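PDB 4P8B: TRAP-type transporter, periplasmic component from Cupriavidus necator, which binds (S)-2-acetolactate and probably serves as the periplasmic solute-binding component of a TRAP transporter. Local coordinates for residues R106-L116 and T316-I327. Residues are numbered along the deposited sequence; the frame is centred on the assembly and turned at random. Where two conformers were deposited one is given.
Sequences RELNLFSLPFL and TAKVYDKWKKQI
Leu113 and Ile327 meet tip to tip where the 3-10 segment 106-112 and the type II beta turn Leu113-Leu116 pack along helix 317-327. This is apolar packing in a family 7 solute-binding protein, with the side chain of Asn109 about 12 Å from the bound acetolactate. Leu113 CD2 lies 3.8 Å from Ile327 CD1 and also touches Trp323 CB. Ile327 CG1 is anti to its carbonyl carbon (chi1 -74°), which lets CD1 reach the backbone of Asn109 and Leu110.

Among the flat groups, the Asn109 amide stands 60° from the Trp323 ring, and its ND2 is 3.7 Å from Trp323 CZ3. That ND2 also donates to Arg106 O, which also accepts a bond from Asn109 N. Trp323 NE1 bonds Glu185. Tyr320 meets Pro114 O and Leu116 CD1 at its ring edge, and its hydroxyl bonds Glu336. Beside the turn, Thr316 OG1 sits at the edge of the Phe115 ring, 3.4 Å from Phe115 CD2. This OG1 is hydrogen-bonded to Phe312 O.

Polar links between the segments run through water. One water donates to Glu107 OE2 and lies near Ile327 O, though the latter distance is doubtfully short. A second water donates to Thr316 OG1 and, at 2.9 Å, to Pro114 O.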
# COMPACT_ATOMS: atom_id res chain seq x y z
N ARG A 106 -0.81 10.29 10.80
CA ARG A 106 0.27 10.97 10.07
C ARG A 106 1.53 10.13 9.95
O ARG A 106 2.27 10.26 8.98
CB ARG A 106 0.62 12.31 10.69
CG ARG A 106 1.45 12.19 11.95
CD ARG A 106 1.79 13.54 12.55
NE ARG A 106 0.67 14.09 13.28
CZ ARG A 106 0.25 13.62 14.45
NH1 ARG A 106 0.84 12.57 15.01
NH2 ARG A 106 -0.78 14.19 15.07
N GLU A 107 1.80 9.28 10.94
CA GLU A 107 3.03 8.49 10.93
C GLU A 107 3.07 7.51 9.76
O GLU A 107 4.14 7.11 9.33
CB GLU A 107 3.18 7.71 12.24
CG GLU A 107 3.41 8.55 13.47
CD GLU A 107 2.16 9.21 14.05
OE1 GLU A 107 1.02 8.92 13.62
OE2 GLU A 107 2.33 10.04 14.96
N LEU A 108 1.90 7.13 9.22
CA LEU A 108 1.88 6.20 8.12
C LEU A 108 2.41 6.82 6.82
O LEU A 108 2.74 6.10 5.89
CB LEU A 108 0.48 5.62 7.91
CG LEU A 108 -0.06 4.79 9.08
CD1 LEU A 108 -1.45 4.32 8.76
CD2 LEU A 108 0.84 3.59 9.36
N ASN A 109 2.54 8.16 6.79
CA ASN A 109 3.21 8.81 5.67
C ASN A 109 4.69 8.41 5.54
O ASN A 109 5.29 8.63 4.51
CB ASN A 109 3.12 10.33 5.78
CG ASN A 109 1.74 10.87 5.47
OD1 ASN A 109 1.27 10.79 4.35
ND2 ASN A 109 1.11 11.47 6.47
N LEU A 110 5.27 7.82 6.58
CA LEU A 110 6.66 7.41 6.54
C LEU A 110 6.94 6.54 5.32
O LEU A 110 7.96 6.71 4.64
CB LEU A 110 7.01 6.68 7.83
CG LEU A 110 8.48 6.35 8.05
CD1 LEU A 110 8.83 6.42 9.53
CD2 LEU A 110 8.81 4.96 7.52
N PHE A 111 6.03 5.62 5.00
CA PHE A 111 6.23 4.72 3.89
C PHE A 111 6.05 5.40 2.53
O PHE A 111 6.43 4.83 1.48
CB PHE A 111 5.31 3.49 4.00
CG PHE A 111 5.53 2.69 5.25
CD1 PHE A 111 6.67 1.90 5.39
CD2 PHE A 111 4.64 2.74 6.30
CE1 PHE A 111 6.89 1.17 6.53
CE2 PHE A 111 4.88 2.01 7.46
CZ PHE A 111 5.99 1.23 7.56
N SER A 112 5.50 6.61 2.55
CA SER A 112 5.27 7.40 1.35
C SER A 112 6.37 8.43 1.11
O SER A 112 6.29 9.18 0.16
CB SER A 112 3.93 8.12 1.45
OG SER A 112 2.90 7.15 1.57
N LEU A 113 7.38 8.51 1.97
CA LEU A 113 8.47 9.45 1.73
C LEU A 113 9.25 9.06 0.48
O LEU A 113 9.71 7.93 0.37
CB LEU A 113 9.43 9.47 2.91
CG LEU A 113 8.92 10.10 4.19
CD1 LEU A 113 9.87 9.78 5.34
CD2 LEU A 113 8.75 11.61 4.03
N PRO A 114 9.38 9.99 -0.48
CA PRO A 114 9.97 9.58 -1.76
C PRO A 114 11.44 9.18 -1.62
O PRO A 114 12.24 9.91 -1.08
CB PRO A 114 9.78 10.83 -2.65
CG PRO A 114 9.60 11.98 -1.67
CD PRO A 114 8.90 11.37 -0.48
N PHE A 115 11.74 7.96 -2.08
CA PHE A 115 13.09 7.40 -2.14
C PHE A 115 13.71 7.13 -0.78
O PHE A 115 14.92 7.16 -0.61
CB PHE A 115 13.97 8.23 -3.09
CG PHE A 115 13.38 8.31 -4.47
CD1 PHE A 115 13.47 7.21 -5.33
CD2 PHE A 115 12.65 9.40 -4.87
CE1 PHE A 115 12.88 7.24 -6.56
CE2 PHE A 115 12.07 9.43 -6.11
CZ PHE A 115 12.17 8.34 -6.93
N LEU A 116 12.86 6.81 0.19
CA LEU A 116 13.33 6.32 1.49
C LEU A 116 13.92 4.91 1.43
O LEU A 116 14.93 4.65 2.06
CB LEU A 116 12.17 6.31 2.50
CG LEU A 116 12.49 5.75 3.89
CD1 LEU A 116 13.44 6.63 4.67
CD2 LEU A 116 11.20 5.56 4.68
N THR A 316 12.99 15.29 -5.35
CA THR A 316 11.93 15.14 -4.36
C THR A 316 12.42 15.36 -2.92
O THR A 316 11.65 15.18 -1.98
CB THR A 316 11.25 13.75 -4.46
OG1 THR A 316 12.23 12.72 -4.35
CG2 THR A 316 10.50 13.61 -5.78
N ALA A 317 13.67 15.77 -2.75
CA ALA A 317 14.26 15.87 -1.42
C ALA A 317 13.62 16.94 -0.52
O ALA A 317 13.56 16.75 0.69
CB ALA A 317 15.75 16.14 -1.55
N LYS A 318 13.14 18.03 -1.10
CA LYS A 318 12.52 19.08 -0.30
C LYS A 318 11.18 18.59 0.25
O LYS A 318 10.81 18.87 1.38
CB LYS A 318 12.35 20.37 -1.11
N VAL A 319 10.45 17.82 -0.56
CA VAL A 319 9.21 17.21 -0.09
C VAL A 319 9.53 16.23 1.04
O VAL A 319 8.87 16.20 2.08
CB VAL A 319 8.47 16.47 -1.24
CG1 VAL A 319 7.35 15.63 -0.73
CG2 VAL A 319 7.95 17.48 -2.27
N TYR A 320 10.54 15.39 0.82
CA TYR A 320 10.99 14.46 1.85
C TYR A 320 11.28 15.19 3.18
O TYR A 320 10.79 14.78 4.22
CB TYR A 320 12.24 13.75 1.37
CG TYR A 320 12.82 12.71 2.31
CD1 TYR A 320 13.54 13.08 3.43
CD2 TYR A 320 12.70 11.36 2.03
CE1 TYR A 320 14.10 12.14 4.26
CE2 TYR A 320 13.27 10.41 2.84
CZ TYR A 320 13.95 10.80 3.95
OH TYR A 320 14.50 9.81 4.74
N ASP A 321 12.05 16.27 3.11
CA ASP A 321 12.46 16.97 4.32
C ASP A 321 11.25 17.59 5.03
O ASP A 321 11.15 17.56 6.27
CB ASP A 321 13.48 18.06 3.98
CG ASP A 321 14.81 17.51 3.49
OD1 ASP A 321 15.10 16.32 3.74
OD2 ASP A 321 15.56 18.28 2.86
N LYS A 322 10.34 18.15 4.24
CA LYS A 322 9.13 18.75 4.79
C LYS A 322 8.30 17.71 5.54
O LYS A 322 7.89 17.92 6.69
CB LYS A 322 8.30 19.38 3.67
CG LYS A 322 6.91 19.83 4.11
CD LYS A 322 6.16 20.50 2.96
CE LYS A 322 4.78 20.96 3.43
NZ LYS A 322 3.95 21.55 2.35
N TRP A 323 8.06 16.56 4.91
CA TRP A 323 7.21 15.55 5.51
C TRP A 323 7.90 14.78 6.64
O TRP A 323 7.25 14.28 7.56
CB TRP A 323 6.60 14.63 4.42
CG TRP A 323 5.52 15.37 3.72
CD1 TRP A 323 5.67 16.29 2.72
CD2 TRP A 323 4.13 15.29 4.00
NE1 TRP A 323 4.45 16.79 2.36
CE2 TRP A 323 3.48 16.20 3.13
CE3 TRP A 323 3.36 14.56 4.91
CZ2 TRP A 323 2.11 16.36 3.13
CZ3 TRP A 323 2.00 14.73 4.90
CH2 TRP A 323 1.39 15.63 4.04
N LYS A 324 9.23 14.71 6.59
CA LYS A 324 10.00 14.14 7.69
C LYS A 324 9.69 14.86 8.99
O LYS A 324 9.50 14.24 10.02
CB LYS A 324 11.51 14.23 7.38
CG LYS A 324 12.45 13.86 8.55
CD LYS A 324 13.86 13.59 8.03
CE LYS A 324 14.85 13.24 9.16
NZ LYS A 324 16.18 12.90 8.61
N LYS A 325 9.60 16.19 8.93
CA LYS A 325 9.23 16.97 10.10
C LYS A 325 7.78 16.74 10.52
O LYS A 325 7.46 16.70 11.71
CB LYS A 325 9.45 18.45 9.84
CG LYS A 325 10.91 18.81 9.65
CD LYS A 325 11.09 20.30 9.48
CE LYS A 325 12.57 20.68 9.55
NZ LYS A 325 13.33 20.21 8.35
N GLN A 326 6.89 16.58 9.54
CA GLN A 326 5.47 16.37 9.83
C GLN A 326 5.19 15.03 10.48
O GLN A 326 4.37 14.92 11.39
CB GLN A 326 4.66 16.48 8.55
CG GLN A 326 4.61 17.88 7.98
CD GLN A 326 3.50 18.02 6.96
OE1 GLN A 326 2.52 17.28 6.99
NE2 GLN A 326 3.65 18.98 6.05
N ILE A 327 5.87 13.99 9.99
CA ILE A 327 5.69 12.64 10.48
C ILE A 327 6.19 12.49 11.89
O ILE A 327 5.58 11.81 12.73
CB ILE A 327 6.47 11.66 9.58
CG1 ILE A 327 5.76 11.49 8.25
CG2 ILE A 327 6.64 10.31 10.26
CD1 ILE A 327 6.69 11.04 7.17
O HOH W 1 4.77 11.23 14.94
O HOH W 2 13.84 12.28 -1.68